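Local atomic coordinates of vivid PAS protein VVD (Neurospora crassa, PDB entry 3D72), a protein that senses blue light as a fungal LOV photoreceptor of the PAS family, binding FAD and forming a rapidly exchanging dimer on light activation. Residues M13-Q18 and Y142-Q147; N107-V112 and T129-R134. The protein carries 1 engineered substitution. One frame throughout, in Å; residues are numbered along the deposited sequence.

Interaction 1. Residues M13-Q18 and Y142-Q147. With FAD (flavin-adenine dinucleotide), chain C.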
# COMPACT_ATOMS: atom_id res chain seq x y z
N MET A 13 6.07 -1.64 1.76
CA MET A 13 4.92 -1.15 0.98
C MET A 13 3.93 -2.27 0.69
O MET A 13 2.71 -2.09 0.85
CB MET A 13 5.38 -0.51 -0.33
CG MET A 13 6.15 0.77 -0.14
SD MET A 13 6.26 1.72 -1.67
CE MET A 13 7.56 0.88 -2.48
N GLY A 14 4.45 -3.42 0.26
CA GLY A 14 3.57 -4.53 -0.04
C GLY A 14 2.79 -4.96 1.18
O GLY A 14 1.61 -5.31 1.08
N TYR A 15 3.44 -4.93 2.34
CA TYR A 15 2.78 -5.33 3.58
C TYR A 15 1.72 -4.33 4.01
O TYR A 15 0.69 -4.72 4.55
CB TYR A 15 3.81 -5.54 4.69
CG TYR A 15 4.80 -6.65 4.39
CD1 TYR A 15 4.46 -7.72 3.55
CD2 TYR A 15 6.07 -6.64 4.95
CE1 TYR A 15 5.37 -8.75 3.28
CE2 TYR A 15 6.99 -7.66 4.68
CZ TYR A 15 6.63 -8.71 3.85
OH TYR A 15 7.55 -9.70 3.59
N LEU A 16 1.96 -3.04 3.76
CA LEU A 16 0.96 -2.03 4.11
C LEU A 16 -0.26 -2.24 3.21
O LEU A 16 -1.40 -2.14 3.67
CB LEU A 16 1.52 -0.62 3.91
CG LEU A 16 2.54 -0.17 4.97
CD1 LEU A 16 3.30 1.05 4.47
CD2 LEU A 16 1.82 0.15 6.28
N ILE A 17 -0.03 -2.53 1.93
CA ILE A 17 -1.13 -2.79 1.01
C ILE A 17 -1.88 -4.03 1.47
O ILE A 17 -3.11 -4.07 1.48
CB ILE A 17 -0.60 -2.97 -0.44
CG1 ILE A 17 -0.09 -1.63 -0.97
CG2 ILE A 17 -1.69 -3.52 -1.35
CD1 ILE A 17 0.74 -1.74 -2.23
N GLN A 18 -1.13 -5.05 1.88
CA GLN A 18 -1.75 -6.28 2.35
C GLN A 18 -2.66 -6.00 3.55
O GLN A 18 -3.78 -6.52 3.63
CB GLN A 18 -0.66 -7.27 2.76
CG GLN A 18 -1.19 -8.55 3.37
CD GLN A 18 -0.08 -9.44 3.88
OE1 GLN A 18 0.99 -9.54 3.27
NE2 GLN A 18 -0.34 -10.11 5.00
N TYR A 142 5.77 -12.11 9.68
CA TYR A 142 6.10 -10.88 10.39
C TYR A 142 4.90 -10.29 11.10
O TYR A 142 3.78 -10.74 10.93
CB TYR A 142 6.61 -9.82 9.41
CG TYR A 142 7.79 -10.24 8.59
CD1 TYR A 142 7.65 -10.59 7.25
CD2 TYR A 142 9.05 -10.31 9.17
CE1 TYR A 142 8.76 -11.00 6.50
CE2 TYR A 142 10.16 -10.72 8.43
CZ TYR A 142 10.00 -11.07 7.10
OH TYR A 142 11.09 -11.51 6.40
N SER A 143 5.17 -9.26 11.89
CA SER A 143 4.10 -8.54 12.56
C SER A 143 4.44 -7.08 12.32
O SER A 143 5.59 -6.67 12.50
CB SER A 143 4.08 -8.81 14.06
OG SER A 143 3.04 -8.04 14.67
N MET A 144 3.45 -6.29 11.87
CA MET A 144 3.69 -4.87 11.65
C MET A 144 3.02 -4.11 12.79
O MET A 144 1.84 -4.33 13.09
CB MET A 144 3.11 -4.39 10.31
CG MET A 144 3.41 -2.90 10.04
SD MET A 144 3.21 -2.33 8.32
CE MET A 144 4.55 -3.29 7.49
N GLY A 145 3.80 -3.26 13.44
CA GLY A 145 3.28 -2.47 14.54
C GLY A 145 3.20 -1.01 14.17
O GLY A 145 4.06 -0.48 13.48
N PHE A 146 2.13 -0.35 14.63
CA PHE A 146 1.89 1.06 14.39
C PHE A 146 1.86 1.72 15.76
O PHE A 146 1.16 1.24 16.65
CB PHE A 146 0.54 1.23 13.69
CG PHE A 146 0.47 0.55 12.35
CD1 PHE A 146 0.86 1.23 11.20
CD2 PHE A 146 0.05 -0.77 12.24
CE1 PHE A 146 0.82 0.61 9.95
CE2 PHE A 146 0.01 -1.40 10.99
CZ PHE A 146 0.40 -0.71 9.85
N GLN A 147 2.63 2.79 15.93
CA GLN A 147 2.68 3.50 17.20
C GLN A 147 2.12 4.90 17.09
O GLN A 147 2.20 5.54 16.05
CB GLN A 147 4.12 3.61 17.71
CG GLN A 147 4.79 2.29 18.05
CD GLN A 147 5.20 1.50 16.84
OE1 GLN A 147 5.44 2.06 15.77
NE2 GLN A 147 5.30 0.18 16.99
PA FAD C . 6.31 -11.27 28.88
O1A FAD C . 7.71 -10.79 29.00
O2A FAD C . 6.07 -12.73 28.97
O5B FAD C . 5.44 -10.51 29.96
C5B FAD C . 4.03 -10.73 30.16
C4B FAD C . 3.62 -10.02 31.44
O4B FAD C . 2.23 -10.31 31.66
C3B FAD C . 4.39 -10.45 32.71
O3B FAD C . 4.98 -9.40 33.42
C2B FAD C . 3.38 -11.24 33.54
O2B FAD C . 3.43 -11.08 34.94
C1B FAD C . 2.01 -10.89 32.95
N9A FAD C . 1.15 -12.04 32.74
C8A FAD C . 1.38 -13.13 31.94
N7A FAD C . 0.42 -14.02 31.96
C5A FAD C . -0.50 -13.49 32.85
C6A FAD C . -1.78 -13.97 33.30
N6A FAD C . -2.28 -15.14 32.89
N1A FAD C . -2.48 -13.21 34.19
C2A FAD C . -1.94 -12.03 34.60
N3A FAD C . -0.76 -11.47 34.23
C4A FAD C . -0.08 -12.30 33.33
N1 FAD C . 5.64 -3.04 23.09
C2 FAD C . 5.76 -1.77 23.54
O2 FAD C . 5.80 -1.49 24.75
N3 FAD C . 5.83 -0.72 22.61
C4 FAD C . 5.81 -0.87 21.22
O4 FAD C . 5.86 0.13 20.48
C4X FAD C . 5.66 -2.20 20.77
N5 FAD C . 5.64 -2.44 19.38
C5X FAD C . 5.51 -3.76 18.96
C6 FAD C . 5.49 -4.02 17.56
C7 FAD C . 5.40 -5.31 17.07
C7M FAD C . 5.36 -5.48 15.55
C8 FAD C . 5.37 -6.41 17.96
C8M FAD C . 5.30 -7.85 17.48
C9 FAD C . 5.39 -6.16 19.38
C9A FAD C . 5.47 -4.86 19.90
N10 FAD C . 5.48 -4.57 21.32
C10 FAD C . 5.62 -3.26 21.74
C1' FAD C . 5.35 -5.63 22.36
C2' FAD C . 6.56 -6.39 22.85
O2' FAD C . 7.45 -6.61 21.74
C3' FAD C . 6.06 -7.69 23.51
O3' FAD C . 5.36 -8.46 22.53
C4' FAD C . 5.09 -7.42 24.71
O4' FAD C . 5.80 -6.78 25.75
C5' FAD C . 4.44 -8.71 25.26
O5' FAD C . 5.31 -9.84 25.13
P FAD C . 6.46 -10.16 26.18
O1P FAD C . 7.35 -11.12 25.52
O2P FAD C . 7.10 -8.90 26.66
O3P FAD C . 5.77 -10.87 27.44
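Leu16 and Met144 carry the apolar part of this contact, their side chains crossing at about a right angle so that Leu16 CD2 rests 3.5 Å from Met144 SD. Leu16 CD2 also lies at the edge of the Phe146 ring, in its plane, 3.8 Å from Phe146 CE1. Met144 runs outward with CG opposite its backbone N (chi1 -177°), then bends at the sulfur and brings CE to 3.7 Å from Tyr15 CB, near the plane of the tyrosine ring and at its edge. This is how a PAS domain can be capped from outside: residues 13-18 of helix 12-21 cross residues 142-146 of strand 140-146 at 79° on the sheet surface turned away from the flavin, while on the inner side Ser143 O approaches FAD C7M at 3.3 Å. The aromatic part is a pair of tyrosines. The rings of Tyr15 and Tyr142 meet obliquely, with centroids 5.7 Å apart and planes at 41°, and Tyr15 OH comes 3.4 Å from Tyr142 CE1. An alanine at Tyr15 would take away the ring and hydroxyl and is likely to open a gap beside Tyr142 and Val133. No hydrogen bond crosses between the two segments; Tyr142 also meets the ring of Tyr10 nearly perpendicularly.

Interaction 2. Residues N107-V112 and T129-R134. With FAD (flavin-adenine dinucleotide), chain C.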
# COMPACT_ATOMS: atom_id res chain seq x y z
N ASN A 107 -1.23 -14.88 16.36
CA ASN A 107 -1.37 -14.19 15.09
C ASN A 107 -2.73 -13.50 15.03
O ASN A 107 -3.40 -13.49 14.00
CB ASN A 107 -1.24 -15.15 13.90
CG ASN A 107 0.17 -15.65 13.71
OD1 ASN A 107 1.14 -14.93 13.95
ND2 ASN A 107 0.30 -16.90 13.26
N ALA A 108 -3.14 -12.94 16.17
CA ALA A 108 -4.41 -12.22 16.26
C ALA A 108 -4.10 -10.73 16.32
O ALA A 108 -3.13 -10.33 16.96
CB ALA A 108 -5.16 -12.65 17.53
N GLU A 109 -4.91 -9.92 15.65
CA GLU A 109 -4.73 -8.47 15.64
C GLU A 109 -5.03 -7.95 17.04
O GLU A 109 -5.90 -8.47 17.74
CB GLU A 109 -5.70 -7.82 14.65
CG GLU A 109 -5.55 -8.35 13.24
CD GLU A 109 -6.51 -7.73 12.24
OE1 GLU A 109 -6.53 -8.20 11.09
OE2 GLU A 109 -7.24 -6.78 12.59
N VAL A 110 -4.31 -6.91 17.45
CA VAL A 110 -4.54 -6.35 18.77
C VAL A 110 -4.23 -4.86 18.79
O VAL A 110 -3.41 -4.37 18.03
CB VAL A 110 -3.68 -7.09 19.83
CG1 VAL A 110 -2.21 -6.76 19.63
CG2 VAL A 110 -4.13 -6.72 21.23
N GLN A 111 -4.92 -4.15 19.67
CA GLN A 111 -4.75 -2.72 19.80
C GLN A 111 -4.78 -2.42 21.29
O GLN A 111 -5.72 -2.83 21.98
CB GLN A 111 -5.88 -2.01 19.06
CG GLN A 111 -5.64 -0.57 18.71
CD GLN A 111 -6.63 -0.08 17.65
OE1 GLN A 111 -6.25 0.19 16.51
NE2 GLN A 111 -7.89 0.01 18.03
N VAL A 112 -3.76 -1.73 21.79
CA VAL A 112 -3.70 -1.41 23.21
C VAL A 112 -3.03 -0.08 23.47
O VAL A 112 -2.44 0.52 22.58
CB VAL A 112 -2.89 -2.48 24.00
CG1 VAL A 112 -3.47 -3.87 23.75
CG2 VAL A 112 -1.42 -2.43 23.60
N THR A 129 -0.94 -0.72 17.65
CA THR A 129 -1.73 -1.66 16.88
C THR A 129 -0.76 -2.63 16.22
O THR A 129 0.20 -2.20 15.60
CB THR A 129 -2.53 -0.97 15.76
OG1 THR A 129 -3.33 0.08 16.31
CG2 THR A 129 -3.44 -1.98 15.06
N MET A 130 -0.98 -3.93 16.38
CA MET A 130 -0.11 -4.94 15.76
C MET A 130 -0.93 -5.84 14.87
O MET A 130 -1.95 -6.40 15.30
CB MET A 130 0.60 -5.76 16.83
CG MET A 130 1.65 -4.99 17.61
SD MET A 130 2.21 -5.86 19.09
CE MET A 130 0.83 -5.65 20.19
N ILE A 131 -0.50 -5.99 13.62
CA ILE A 131 -1.21 -6.80 12.64
C ILE A 131 -0.26 -7.83 12.03
O ILE A 131 0.80 -7.45 11.52
CB ILE A 131 -1.73 -5.92 11.48
CG1 ILE A 131 -2.52 -4.72 12.03
CG2 ILE A 131 -2.59 -6.74 10.54
CD1 ILE A 131 -3.80 -5.10 12.74
N PRO A 132 -0.60 -9.13 12.09
CA PRO A 132 0.30 -10.12 11.50
C PRO A 132 0.35 -9.96 9.99
O PRO A 132 -0.65 -9.61 9.37
CB PRO A 132 -0.32 -11.45 11.92
CG PRO A 132 -1.78 -11.13 11.94
CD PRO A 132 -1.81 -9.78 12.63
N VAL A 133 1.51 -10.27 9.42
CA VAL A 133 1.76 -10.13 8.00
C VAL A 133 2.27 -11.41 7.33
O VAL A 133 3.14 -12.10 7.87
CB VAL A 133 2.80 -8.99 7.79
CG1 VAL A 133 3.16 -8.84 6.33
CG2 VAL A 133 2.24 -7.68 8.34
N ARG A 134 1.71 -11.73 6.17
CA ARG A 134 2.12 -12.92 5.42
C ARG A 134 3.24 -12.55 4.46
O ARG A 134 3.18 -11.50 3.82
CB ARG A 134 0.94 -13.46 4.60
CG ARG A 134 -0.30 -13.79 5.41
CD ARG A 134 -1.46 -14.13 4.48
NE ARG A 134 -2.71 -14.34 5.21
CZ ARG A 134 -2.92 -15.39 5.99
NH1 ARG A 134 -1.98 -16.31 6.13
NH2 ARG A 134 -4.07 -15.52 6.64
PA FAD C . 6.31 -11.27 28.88
O1A FAD C . 7.71 -10.79 29.00
O2A FAD C . 6.07 -12.73 28.97
O5B FAD C . 5.44 -10.51 29.96
C5B FAD C . 4.03 -10.73 30.16
C4B FAD C . 3.62 -10.02 31.44
O4B FAD C . 2.23 -10.31 31.66
C3B FAD C . 4.39 -10.45 32.71
O3B FAD C . 4.98 -9.40 33.42
C2B FAD C . 3.38 -11.24 33.54
O2B FAD C . 3.43 -11.08 34.94
C1B FAD C . 2.01 -10.89 32.95
N9A FAD C . 1.15 -12.04 32.74
C8A FAD C . 1.38 -13.13 31.94
N7A FAD C . 0.42 -14.02 31.96
C5A FAD C . -0.50 -13.49 32.85
C6A FAD C . -1.78 -13.97 33.30
N6A FAD C . -2.28 -15.14 32.89
N1A FAD C . -2.48 -13.21 34.19
C2A FAD C . -1.94 -12.03 34.60
N3A FAD C . -0.76 -11.47 34.23
C4A FAD C . -0.08 -12.30 33.33
N1 FAD C . 5.64 -3.04 23.09
C2 FAD C . 5.76 -1.77 23.54
O2 FAD C . 5.80 -1.49 24.75
N3 FAD C . 5.83 -0.72 22.61
C4 FAD C . 5.81 -0.87 21.22
O4 FAD C . 5.86 0.13 20.48
C4X FAD C . 5.66 -2.20 20.77
N5 FAD C . 5.64 -2.44 19.38
C5X FAD C . 5.51 -3.76 18.96
C6 FAD C . 5.49 -4.02 17.56
C7 FAD C . 5.40 -5.31 17.07
C7M FAD C . 5.36 -5.48 15.55
C8 FAD C . 5.37 -6.41 17.96
C8M FAD C . 5.30 -7.85 17.48
C9 FAD C . 5.39 -6.16 19.38
C9A FAD C . 5.47 -4.86 19.90
N10 FAD C . 5.48 -4.57 21.32
C10 FAD C . 5.62 -3.26 21.74
C1' FAD C . 5.35 -5.63 22.36
C2' FAD C . 6.56 -6.39 22.85
O2' FAD C . 7.45 -6.61 21.74
C3' FAD C . 6.06 -7.69 23.51
O3' FAD C . 5.36 -8.46 22.53
C4' FAD C . 5.09 -7.42 24.71
O4' FAD C . 5.80 -6.78 25.75
C5' FAD C . 4.44 -8.71 25.26
O5' FAD C . 5.31 -9.84 25.13
P FAD C . 6.46 -10.16 26.18
O1P FAD C . 7.35 -11.12 25.52
O2P FAD C . 7.10 -8.90 26.66
O3P FAD C . 5.77 -10.87 27.44
O HOH W 1 -0.94 -8.95 16.68
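Met130 and Val110 face each other as an antiparallel hydrogen-bonded pair, joined in both directions: Val110 N donates to Met130 O at 3.2 Å, and Met130 N returns a bond to Val110 O at 3.0 Å. Their side chains leave the sheet on the same face and lie side by side, with Val110 CG1 and Met130 CE only 3.3 Å apart, tighter than ordinary van der Waals contact. Thr99 and Ala103 of helix 94-106 pack against Val110 there. The near-anti chi2 of Met130 (168°) carries SD over the face of the flavin's dimethylbenzene ring, Met130 SD lying 3.2 Å from FAD C9, and the bend at chi3 (-74°) turns CE back to Val110 CG1. Strands 110-117 and 123-134 form a beta hairpin at one side of the antiparallel PAS sheet, with 110-117 outermost within the chain, so a residue of the pairing register is also part of the floor beneath the cofactor. Met130 O has a second donor, a water 3.1 Å away that also donates to Ala108 O at 2.6 Å and links this loop residue to the strand, just before the direct pairing begins. Beyond it Pro132 fills the contact: its CG comes 3.5 Å from Asn107 O, in the Schellman motif ending helix 94-106, and its CD meets Glu109 CG. Glu109 also lays its extended chain across Ile131 CD1, while its carboxylate is held by a salt bridge from OE1 to Arg22 and a hydrogen bond from Gln26 N to OE2. On the sheet face away from the flavin, Gln111 and Thr129 make the next, non-hydrogen-bonded pair. There the hydroxyl Thr129 OG1 donates to Gln111 OE1 at 2.9 Å, in the amide plane and on a lone pair of the oxygen.

Read from the N terminus, the chain first lays down helix 12-21, whose partner strand in interaction 1 comes 124 residues later, near the C terminus. Interaction 2 falls within that wide span, closing a stretch of 16 residues between its segments, most of it the rest of the hairpin strands; the contacts therefore nest and do not cross. Strand 140-146 follows directly and pairs with 123-134, as in the 2.8 Å approach of Tyr142 O to Val133 N, a probable hydrogen bond. The two contacts thus share one sheet: interaction 1 ties the N-terminal helix to its outer surface, interaction 2 joins the edge strand 110-117 to it, and both touch the same flavin.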